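Local coordinates for N-terminal acetyltransferase-like protein (Chaetomium thermophilum, PDB 5NNP), which probably serves as the helical-repeat auxiliary subunit of an N-terminal acetyltransferase of the NatA type, providing a scaffold for its partner chains, at residues 510-513 and 514-518; 86-90 and 91-95; 334-337 and 338-342; 255-258 and 259-262. One frame throughout, in Å; residues are numbered along the deposited sequence.

Contact 1: residues 510-513 and 514-518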
loop_
_atom_site.group_PDB
_atom_site.type_symbol
_atom_site.label_atom_id
_atom_site.label_comp_id
_atom_site.label_asym_id
_atom_site.label_seq_id
_atom_site.Cartn_x
_atom_site.Cartn_y
_atom_site.Cartn_z
ATOM N N TYR A 510 -2.775 -4.452 -18.871
ATOM C CA TYR A 510 -1.487 -4.491 -18.177
ATOM C C TYR A 510 -0.852 -3.088 -18.142
ATOM O O TYR A 510 -0.337 -2.647 -17.103
ATOM C CB TYR A 510 -0.535 -5.502 -18.833
ATOM C CG TYR A 510 -1.107 -6.906 -18.922
ATOM C CD1 TYR A 510 -1.964 -7.387 -17.939
ATOM C CD2 TYR A 510 -0.809 -7.743 -20.000
ATOM C CE1 TYR A 510 -2.499 -8.658 -18.008
ATOM C CE2 TYR A 510 -1.341 -9.020 -20.080
ATOM C CZ TYR A 510 -2.187 -9.476 -19.078
ATOM O OH TYR A 510 -2.732 -10.747 -19.145
ATOM N N HIS A 511 -0.917 -2.375 -19.264
ATOM C CA HIS A 511 -0.428 -1.004 -19.285
ATOM C C HIS A 511 -1.194 -0.103 -18.308
ATOM O O HIS A 511 -0.612 0.790 -17.694
ATOM C CB HIS A 511 -0.489 -0.432 -20.699
ATOM C CG HIS A 511 0.702 -0.783 -21.528
ATOM N ND1 HIS A 511 1.686 0.128 -21.838
ATOM C CD2 HIS A 511 1.079 -1.954 -22.091
ATOM C CE1 HIS A 511 2.614 -0.463 -22.568
ATOM N NE2 HIS A 511 2.270 -1.728 -22.733
ATOM N N THR A 512 -2.490 -0.340 -18.153
ATOM C CA THR A 512 -3.274 0.469 -17.230
ATOM C C THR A 512 -2.846 0.271 -15.771
ATOM O O THR A 512 -2.757 1.236 -15.013
ATOM C CB THR A 512 -4.773 0.177 -17.398
ATOM O OG1 THR A 512 -5.174 0.636 -18.687
ATOM C CG2 THR A 512 -5.612 0.888 -16.348
ATOM N N VAL A 513 -2.578 -0.972 -15.380
ATOM C CA VAL A 513 -2.049 -1.257 -14.050
ATOM C C VAL A 513 -0.665 -0.606 -13.839
ATOM O O VAL A 513 -0.333 -0.144 -12.756
ATOM C CB VAL A 513 -1.950 -2.769 -13.829
ATOM C CG1 VAL A 513 -1.149 -3.099 -12.589
ATOM C CG2 VAL A 513 -3.343 -3.371 -13.766
ATOM N N PHE A 514 0.137 -0.577 -14.888
ATOM C CA PHE A 514 1.433 0.076 -14.837
ATOM C C PHE A 514 1.261 1.585 -14.542
ATOM O O PHE A 514 1.975 2.152 -13.714
ATOM C CB PHE A 514 2.170 -0.168 -16.163
ATOM C CG PHE A 514 3.557 0.377 -16.205
ATOM C CD1 PHE A 514 3.788 1.700 -16.584
ATOM C CD2 PHE A 514 4.645 -0.433 -15.887
ATOM C CE1 PHE A 514 5.080 2.211 -16.642
ATOM C CE2 PHE A 514 5.954 0.073 -15.936
ATOM C CZ PHE A 514 6.170 1.397 -16.307
ATOM N N SER A 515 0.291 2.212 -15.205
ATOM C CA SER A 515 0.000 3.630 -15.021
ATOM C C SER A 515 -0.561 3.968 -13.647
ATOM O O SER A 515 -0.285 5.047 -13.100
ATOM C CB SER A 515 -0.975 4.096 -16.074
ATOM O OG SER A 515 -0.288 4.309 -17.288
ATOM N N ILE A 516 -1.360 3.056 -13.103
ATOM C CA ILE A 516 -1.851 3.212 -11.747
ATOM C C ILE A 516 -0.671 3.295 -10.793
ATOM O O ILE A 516 -0.702 4.081 -9.841
ATOM C CB ILE A 516 -2.792 2.061 -11.341
ATOM C CG1 ILE A 516 -4.115 2.190 -12.092
ATOM C CG2 ILE A 516 -3.061 2.074 -9.863
ATOM C CD1 ILE A 516 -4.999 0.961 -11.967
ATOM N N PHE A 517 0.383 2.522 -11.057
ATOM C CA PHE A 517 1.540 2.570 -10.166
ATOM C C PHE A 517 2.310 3.871 -10.365
ATOM O O PHE A 517 2.852 4.416 -9.412
ATOM C CB PHE A 517 2.438 1.340 -10.329
ATOM C CG PHE A 517 2.099 0.236 -9.358
ATOM C CD1 PHE A 517 2.725 0.156 -8.127
ATOM C CD2 PHE A 517 1.098 -0.680 -9.644
ATOM C CE1 PHE A 517 2.391 -0.845 -7.215
ATOM C CE2 PHE A 517 0.751 -1.683 -8.719
ATOM C CZ PHE A 517 1.405 -1.762 -7.514
ATOM N N ASP A 518 2.306 4.417 -11.572
ATOM C CA ASP A 518 2.939 5.714 -11.776
ATOM C C ASP A 518 2.209 6.771 -10.950
ATOM O O ASP A 518 2.825 7.674 -10.400
ATOM C CB ASP A 518 2.952 6.110 -13.253
ATOM C CG ASP A 518 4.003 5.351 -14.065
ATOM O OD1 ASP A 518 4.916 4.742 -13.459
ATOM O OD2 ASP A 518 3.911 5.374 -15.317
#
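Val513 and Phe517 meet one helical turn apart, with Val513 CG1 4.4 Å from Phe517 CD2, a light apolar touch. Closer in, Val513 O lies at the edge of the Phe517 ring, near its plane and 3.5 Å from CD2, and also accepts Phe517 N at 3.2 Å. On the neighbouring stripe, Ile516 sets CG1 beside its own backbone N (chi1 -71°), which leans the branch back until it rests 3.4 Å from Thr512 O; its CD1 ends 4.4 Å from Thr512 CG2. Ile516 N bonds Thr512 O at 3.0 Å. Phe514 N to Tyr510 O and Ser515 N to His511 O complete the ladder of an ordinary alpha-helix, here helix 503-523 of an alpha-solenoid, packed against helices 487-499 and 554-572. Beta-branched side chains suit the first of these neighbours: Thr512, Val513 and Ile516 all reach Leu490. Aromatics suit the second, where Phe517 touches Phe555 and meets Tyr556 edge-to-face, while Val513 fits against small Ala559. Polar groups are tied in as well: Thr512 OG1 bonds Lys508 O within the helix, His511 NE2 pairs with Tyr567 OH, and Tyr510 OH with Gln498 OE1.

Contact 2: residues 86-90 and 91-95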
loop_
_atom_site.group_PDB
_atom_site.type_symbol
_atom_site.label_atom_id
_atom_site.label_comp_id
_atom_site.label_asym_id
_atom_site.label_seq_id
_atom_site.Cartn_x
_atom_site.Cartn_y
_atom_site.Cartn_z
ATOM N N ILE A 86 8.560 24.692 -15.349
ATOM C CA ILE A 86 7.118 24.533 -15.231
ATOM C C ILE A 86 6.554 23.588 -16.294
ATOM O O ILE A 86 5.765 22.704 -15.982
ATOM C CB ILE A 86 6.415 25.900 -15.316
ATOM C CG1 ILE A 86 6.787 26.749 -14.099
ATOM C CG2 ILE A 86 4.900 25.735 -15.394
ATOM C CD1 ILE A 86 6.304 28.178 -14.188
ATOM N N LEU A 87 6.975 23.767 -17.542
ATOM C CA LEU A 87 6.582 22.862 -18.614
ATOM C C LEU A 87 6.964 21.416 -18.283
ATOM O O LEU A 87 6.113 20.522 -18.273
ATOM C CB LEU A 87 7.220 23.299 -19.934
ATOM C CG LEU A 87 6.883 24.726 -20.379
ATOM C CD1 LEU A 87 7.533 25.077 -21.712
ATOM C CD2 LEU A 87 5.384 24.905 -20.455
ATOM N N TYR A 88 8.246 21.206 -17.997
ATOM C CA TYR A 88 8.768 19.902 -17.598
ATOM C C TYR A 88 8.011 19.290 -16.439
ATOM O O TYR A 88 7.623 18.131 -16.490
ATOM C CB TYR A 88 10.235 20.011 -17.212
ATOM C CG TYR A 88 11.189 19.869 -18.364
ATOM C CD1 TYR A 88 11.030 18.855 -19.292
ATOM C CD2 TYR A 88 12.243 20.751 -18.530
ATOM C CE1 TYR A 88 11.900 18.713 -20.354
ATOM C CE2 TYR A 88 13.110 20.623 -19.581
ATOM C CZ TYR A 88 12.942 19.601 -20.493
ATOM O OH TYR A 88 13.815 19.465 -21.557
ATOM N N ARG A 89 7.817 20.064 -15.382
ATOM C CA ARG A 89 7.081 19.569 -14.230
ATOM C C ARG A 89 5.665 19.181 -14.624
ATOM O O ARG A 89 5.115 18.220 -14.103
ATOM C CB ARG A 89 7.049 20.605 -13.117
ATOM C CG ARG A 89 6.339 20.110 -11.903
ATOM C CD ARG A 89 6.335 21.145 -10.826
ATOM N NE ARG A 89 5.438 22.245 -11.134
ATOM C CZ ARG A 89 5.195 23.250 -10.302
ATOM N NH1 ARG A 89 5.794 23.281 -9.122
ATOM N NH2 ARG A 89 4.358 24.222 -10.646
ATOM N N THR A 90 5.078 19.925 -15.554
ATOM C CA THR A 90 3.740 19.615 -16.039
ATOM C C THR A 90 3.714 18.292 -16.784
ATOM O O THR A 90 2.789 17.501 -16.608
ATOM C CB THR A 90 3.196 20.698 -16.978
ATOM O OG1 THR A 90 3.164 21.952 -16.298
ATOM C CG2 THR A 90 1.792 20.349 -17.400
ATOM N N ASN A 91 4.721 18.076 -17.629
ATOM C CA ASN A 91 4.849 16.840 -18.402
ATOM C C ASN A 91 5.491 15.713 -17.598
ATOM O O ASN A 91 5.957 14.724 -18.154
ATOM C CB ASN A 91 5.646 17.090 -19.684
ATOM C CG ASN A 91 4.832 17.837 -20.743
ATOM O OD1 ASN A 91 4.096 17.224 -21.520
ATOM N ND2 ASN A 91 4.962 19.164 -20.775
ATOM N N LYS A 92 5.512 15.893 -16.283
ATOM C CA LYS A 92 5.914 14.861 -15.334
ATOM C C LYS A 92 7.380 14.442 -15.419
ATOM O O LYS A 92 7.764 13.436 -14.825
ATOM C CB LYS A 92 5.024 13.636 -15.497
ATOM C CG LYS A 92 3.561 13.953 -15.315
ATOM C CD LYS A 92 3.378 14.932 -14.178
ATOM C CE LYS A 92 1.944 15.415 -14.117
ATOM N NZ LYS A 92 1.035 14.258 -14.060
ATOM N N ASN A 93 8.186 15.217 -16.139
ATOM C CA ASN A 93 9.630 15.024 -16.152
ATOM C C ASN A 93 10.300 15.833 -15.050
ATOM O O ASN A 93 10.926 16.871 -15.293
ATOM C CB ASN A 93 10.225 15.405 -17.502
ATOM C CG ASN A 93 11.715 15.088 -17.593
ATOM O OD1 ASN A 93 12.361 14.722 -16.603
ATOM N ND2 ASN A 93 12.269 15.236 -18.788
ATOM N N PHE A 94 10.183 15.335 -13.834
ATOM C CA PHE A 94 10.665 16.037 -12.659
ATOM C C PHE A 94 12.169 16.219 -12.654
ATOM O O PHE A 94 12.697 17.093 -11.981
ATOM C CB PHE A 94 10.228 15.286 -11.405
ATOM C CG PHE A 94 8.734 15.190 -11.263
ATOM C CD1 PHE A 94 7.914 16.156 -11.837
ATOM C CD2 PHE A 94 8.153 14.142 -10.577
ATOM C CE1 PHE A 94 6.547 16.087 -11.714
ATOM C CE2 PHE A 94 6.799 14.062 -10.451
ATOM C CZ PHE A 94 5.983 15.042 -11.020
ATOM N N ASP A 95 12.877 15.397 -13.398
ATOM C CA ASP A 95 14.313 15.482 -13.306
ATOM C C ASP A 95 14.811 16.655 -14.120
ATOM O O ASP A 95 15.690 17.396 -13.680
ATOM C CB ASP A 95 14.972 14.187 -13.756
ATOM C CG ASP A 95 16.111 13.791 -12.854
ATOM O OD1 ASP A 95 15.829 13.209 -11.779
ATOM O OD2 ASP A 95 17.277 14.092 -13.207
#
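Asn91 turns back on Leu87 at the end of helix 78-90 and, though exposed, is held by a double grip on its carbonyl. Asn91 N reaches Leu87 O at 2.9 Å, while Asn91 ND2 comes to Leu87 O at 3.1 Å from well above the carbonyl plane. The amide can do this because a chi1 of -75° folds the side chain over the last turn. The next two carbonyls are taken by a Schellman motif: Asn93 N bonds Tyr88 O at 3.0 Å and Lys92 N bonds Arg89 O weakly, with Lys92 at positive phi as the C-prime residue. Around these bonds the packing is compact. Leu87 is buried on Phe64 and Ala67, and Tyr88 lies alongside Asn93, its CE1 3.8 Å from Asn93 ND2 with ring and amide planes 71° apart. Arg89 O approaches the edge of the Phe94 ring, 3.5 Å from CE1, and Lys92 O sits over the centre of one ring face.

Thr90 and the Lys92 side chain form the lighter, solvent side. Even here the Thr90 OG1 hydroxyl donates to Ile86 O at 2.7 Å, across the carbonyl plane from Thr90 N. The Lys92 chain bends back, CE lying 3.4 Å from Thr90 O, before NZ forms a salt bridge with Glu522.

Asn93 is also the N-cap of helix 94-107, its OD1 accepting Glu96 N and, weakly, Asp95 N. The turn of this predicted TPR thus supplies donors to one helix end and an acceptor to the next, and a lysine at the carbonyl-rich end is probably favourable electrostatically.

Contact 3: residues 334-337 and 338-342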
loop_
_atom_site.group_PDB
_atom_site.type_symbol
_atom_site.label_atom_id
_atom_site.label_comp_id
_atom_site.label_asym_id
_atom_site.label_seq_id
_atom_site.Cartn_x
_atom_site.Cartn_y
_atom_site.Cartn_z
ATOM N N SER A 334 -1.623 -26.806 9.375
ATOM C CA SER A 334 -0.254 -27.207 9.061
ATOM C C SER A 334 0.087 -28.447 9.878
ATOM O O SER A 334 0.862 -29.290 9.444
ATOM C CB SER A 334 0.747 -26.074 9.338
ATOM O OG SER A 334 0.860 -25.776 10.725
ATOM N N ASP A 335 -0.507 -28.540 11.065
ATOM C CA ASP A 335 -0.364 -29.696 11.937
ATOM C C ASP A 335 -1.462 -30.708 11.606
ATOM O O ASP A 335 -2.652 -30.425 11.743
ATOM C CB ASP A 335 -0.425 -29.265 13.406
ATOM C CG ASP A 335 -0.249 -30.423 14.374
ATOM O OD1 ASP A 335 -0.967 -31.437 14.237
ATOM O OD2 ASP A 335 0.602 -30.319 15.284
ATOM N N SER A 336 -1.050 -31.888 11.169
ATOM C CA SER A 336 -1.986 -32.921 10.760
ATOM C C SER A 336 -2.976 -33.266 11.871
ATOM O O SER A 336 -4.179 -33.392 11.629
ATOM C CB SER A 336 -1.225 -34.173 10.331
ATOM O OG SER A 336 -2.059 -35.026 9.575
ATOM N N PHE A 337 -2.454 -33.422 13.083
ATOM C CA PHE A 337 -3.257 -33.773 14.248
ATOM C C PHE A 337 -4.386 -32.785 14.494
ATOM O O PHE A 337 -5.522 -33.179 14.752
ATOM C CB PHE A 337 -2.382 -33.841 15.489
ATOM C CG PHE A 337 -3.152 -34.050 16.751
ATOM C CD1 PHE A 337 -3.529 -35.328 17.144
ATOM C CD2 PHE A 337 -3.499 -32.979 17.551
ATOM C CE1 PHE A 337 -4.235 -35.537 18.305
ATOM C CE2 PHE A 337 -4.206 -33.183 18.720
ATOM C CZ PHE A 337 -4.570 -34.471 19.095
ATOM N N LYS A 338 -4.060 -31.500 14.440
ATOM C CA LYS A 338 -5.046 -30.459 14.694
ATOM C C LYS A 338 -6.069 -30.441 13.566
ATOM O O LYS A 338 -7.252 -30.167 13.782
ATOM C CB LYS A 338 -4.356 -29.095 14.855
ATOM C CG LYS A 338 -3.471 -29.022 16.101
ATOM C CD LYS A 338 -2.711 -27.720 16.207
ATOM C CE LYS A 338 -1.757 -27.747 17.399
ATOM N NZ LYS A 338 -0.807 -26.605 17.329
ATOM N N LYS A 339 -5.605 -30.754 12.360
ATOM C CA LYS A 339 -6.462 -30.856 11.184
ATOM C C LYS A 339 -7.530 -31.941 11.367
ATOM O O LYS A 339 -8.722 -31.683 11.225
ATOM C CB LYS A 339 -5.611 -31.146 9.943
ATOM C CG LYS A 339 -6.400 -31.405 8.677
ATOM C CD LYS A 339 -5.483 -31.620 7.482
ATOM C CE LYS A 339 -4.654 -32.885 7.621
ATOM N NZ LYS A 339 -3.646 -33.024 6.522
ATOM N N GLU A 340 -7.098 -33.155 11.687
ATOM C CA GLU A 340 -8.027 -34.273 11.822
ATOM C C GLU A 340 -8.916 -34.066 13.040
ATOM O O GLU A 340 -10.104 -34.391 13.021
ATOM C CB GLU A 340 -7.267 -35.600 11.919
ATOM C CG GLU A 340 -6.362 -35.847 10.735
ATOM C CD GLU A 340 -5.541 -37.102 10.861
ATOM O OE1 GLU A 340 -5.614 -37.785 11.911
ATOM O OE2 GLU A 340 -4.818 -37.406 9.890
ATOM N N THR A 341 -8.335 -33.508 14.098
ATOM C CA THR A 341 -9.063 -33.305 15.339
ATOM C C THR A 341 -10.185 -32.284 15.148
ATOM O O THR A 341 -11.266 -32.417 15.724
ATOM C CB THR A 341 -8.124 -32.846 16.477
ATOM O OG1 THR A 341 -7.179 -33.884 16.771
ATOM C CG2 THR A 341 -8.916 -32.539 17.732
ATOM N N LEU A 342 -9.934 -31.262 14.339
ATOM C CA LEU A 342 -10.933 -30.221 14.147
ATOM C C LEU A 342 -12.125 -30.762 13.373
ATOM O O LEU A 342 -13.273 -30.407 13.654
ATOM C CB LEU A 342 -10.331 -29.013 13.435
ATOM C CG LEU A 342 -9.446 -28.175 14.356
ATOM C CD1 LEU A 342 -8.794 -27.042 13.573
ATOM C CD2 LEU A 342 -10.256 -27.655 15.543
#
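Asp335 is still extended, with phi -90° and psi 118°, but from Ser336 the chain is helical, and Lys339 N closes the first turn on Asp335 O at 3.0 Å. The aspartate points its CB toward the turn and places CG anti to its own backbone N (chi1 -179°), which brings OD1 within 3.1 Å of Lys338 N; this N-H meets the oxygen from above the carboxylate plane. Across it, at about a right angle, runs the extended Lys338 chain, its CD 3.9 Å from Asp335 CB. The opposite charges stay apart, with Lys338 NZ 4.5 Å from Asp335 OD2, and NZ has a weak hydrogen bond to Leu298 O.

One turn on, Thr341 OG1 donates to Phe337 O at 2.7 Å while Thr341 N reaches the same oxygen from the opposite face of its plane. Threonine suits the place because its short hydroxyl reaches the carbonyl one turn back; OG1 also lies over the centre of one face of the Phe337 ring, 3.5 Å above it. Helix 303-320 lies against Lys338 and Thr341 through Phe306. A short acidic side chain accepting a first-turn N-H is the mark of a helix N-cap, here that of helix 336-352.

Contact 4: residues 255-258 and 259-262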
loop_
_atom_site.group_PDB
_atom_site.type_symbol
_atom_site.label_atom_id
_atom_site.label_comp_id
_atom_site.label_asym_id
_atom_site.label_seq_id
_atom_site.Cartn_x
_atom_site.Cartn_y
_atom_site.Cartn_z
ATOM N N HIS A 255 -4.106 -8.201 19.783
ATOM C CA HIS A 255 -2.861 -8.011 19.050
ATOM C C HIS A 255 -1.772 -9.044 19.432
ATOM O O HIS A 255 -1.092 -8.878 20.450
ATOM C CB HIS A 255 -2.367 -6.584 19.290
ATOM C CG HIS A 255 -1.210 -6.185 18.430
ATOM N ND1 HIS A 255 0.036 -5.902 18.946
ATOM C CD2 HIS A 255 -1.110 -6.019 17.092
ATOM C CE1 HIS A 255 0.854 -5.578 17.962
ATOM N NE2 HIS A 255 0.185 -5.647 16.826
ATOM N N MET A 256 -1.625 -10.089 18.609
ATOM C CA MET A 256 -0.680 -11.204 18.814
ATOM C C MET A 256 0.648 -10.887 19.491
ATOM O O MET A 256 1.063 -11.592 20.406
ATOM C CB MET A 256 -0.341 -11.863 17.475
ATOM C CG MET A 256 0.569 -13.075 17.543
ATOM S SD MET A 256 0.838 -13.875 15.936
ATOM C CE MET A 256 -0.693 -14.785 15.755
ATOM N N ASP A 257 1.335 -9.852 19.025
ATOM C CA ASP A 257 2.677 -9.576 19.529
ATOM C C ASP A 257 2.722 -9.150 20.996
ATOM O O ASP A 257 3.745 -9.351 21.661
ATOM C CB ASP A 257 3.362 -8.517 18.668
ATOM C CG ASP A 257 3.731 -9.038 17.304
ATOM O OD1 ASP A 257 3.742 -10.277 17.127
ATOM O OD2 ASP A 257 4.002 -8.215 16.409
ATOM N N TYR A 258 1.638 -8.571 21.509
ATOM C CA TYR A 258 1.615 -8.188 22.922
ATOM C C TYR A 258 1.664 -9.440 23.796
ATOM O O TYR A 258 2.325 -9.441 24.838
ATOM C CB TYR A 258 0.380 -7.349 23.272
ATOM C CG TYR A 258 0.264 -6.034 22.519
ATOM C CD1 TYR A 258 1.388 -5.414 21.969
ATOM C CD2 TYR A 258 -0.967 -5.418 22.353
ATOM C CE1 TYR A 258 1.284 -4.215 21.281
ATOM C CE2 TYR A 258 -1.080 -4.224 21.660
ATOM C CZ TYR A 258 0.051 -3.621 21.128
ATOM O OH TYR A 258 -0.058 -2.436 20.426
ATOM N N TYR A 259 0.980 -10.511 23.376
ATOM C CA TYR A 259 1.070 -11.762 24.134
ATOM C C TYR A 259 2.498 -12.334 24.059
ATOM O O TYR A 259 3.055 -12.758 25.074
ATOM C CB TYR A 259 0.053 -12.796 23.636
ATOM C CG TYR A 259 -1.394 -12.428 23.884
ATOM C CD1 TYR A 259 -2.000 -12.696 25.104
ATOM C CD2 TYR A 259 -2.160 -11.830 22.891
ATOM C CE1 TYR A 259 -3.331 -12.364 25.338
ATOM C CE2 TYR A 259 -3.482 -11.490 23.113
ATOM C CZ TYR A 259 -4.063 -11.759 24.338
ATOM O OH TYR A 259 -5.382 -11.424 24.547
ATOM N N LYS A 260 3.086 -12.339 22.862
ATOM C CA LYS A 260 4.456 -12.816 22.696
ATOM C C LYS A 260 5.395 -12.071 23.639
ATOM O O LYS A 260 6.137 -12.693 24.403
ATOM C CB LYS A 260 4.929 -12.662 21.249
ATOM C CG LYS A 260 4.304 -13.660 20.293
ATOM C CD LYS A 260 4.820 -13.505 18.877
ATOM C CE LYS A 260 4.205 -14.552 17.959
ATOM N NZ LYS A 260 4.832 -14.524 16.607
ATOM N N GLY A 261 5.330 -10.741 23.595
ATOM C CA GLY A 261 6.105 -9.889 24.475
ATOM C C GLY A 261 5.939 -10.201 25.951
ATOM O O GLY A 261 6.932 -10.360 26.658
ATOM N N LEU A 262 4.697 -10.287 26.422
ATOM C CA LEU A 262 4.433 -10.606 27.824
ATOM C C LEU A 262 5.070 -11.929 28.190
ATOM O O LEU A 262 5.837 -12.034 29.157
ATOM C CB LEU A 262 2.928 -10.675 28.109
ATOM C CG LEU A 262 2.559 -11.037 29.553
ATOM C CD1 LEU A 262 3.165 -10.026 30.541
ATOM C CD2 LEU A 262 1.045 -11.136 29.743
#
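Lys260 lies obliquely across Met256, its CE 3.9 Å from Met256 CG and 4.0 Å from SD. With CG anti to the carbonyl carbon (chi1 -73°) and the rest of the chain extended, the ammonium is carried back toward the start of the helix. On the way, Lys260 CD passes Asp257 OD1 at 3.8 Å. Lys260 NZ remains 4.4 Å from Asp257 OD1, beyond a salt bridge, though their attraction may still help to orient the chain. A long flexible lysine suits this exposed stripe, since its CE can lie against the thioether while its charge stays near solvent.

The first turn of the backbone is irregular: Tyr258 N bonds His255 O, and Met256 O takes Lys260 N at 3.3 Å and, weakly, Tyr259 N. The i to i+4 bonds then continue, Gly261 N to Asp257 O at 2.9 Å and Leu262 N to Tyr258 O. Helix 256-265, opening here, packs in the alpha-solenoid between helices 238-251 and 273-286. Its two tyrosines serve that packing with their rings and settle their hydroxyls nearby: Tyr258 OH bonds Glu226 OE2, and Tyr259 OH bonds Pro253 O while its ring stacks on Tyr280. His255 ND1 lies over the centre of one face of the Tyr258 ring. Near the helix start, Met256 N is hydrogen-bonded to an acidic side chain of another protein's chain, and the Met256 side chain packs on an apolar one there.

All four contacts are local, three within one helix or at its start and contact 2 across the turn between two helices. Contacts 1 and 2 are neighbours, with centres 19 Å and nearest atoms about 8 Å apart, although over 400 residues separate them in sequence; Lys92 of contact 2 forms its salt bridge with Glu522 on helix 503-523, the helix of contact 1. Contacts 3 and 4 form a second pair, 24 Å between centres, on the same side of the chain's centre. Contact 2 is 59 Å from contact 3 and 48 Å from contact 4, measured between centres, on opposite sides of that centre. Among the four, contact 4 alone touches another protein chain.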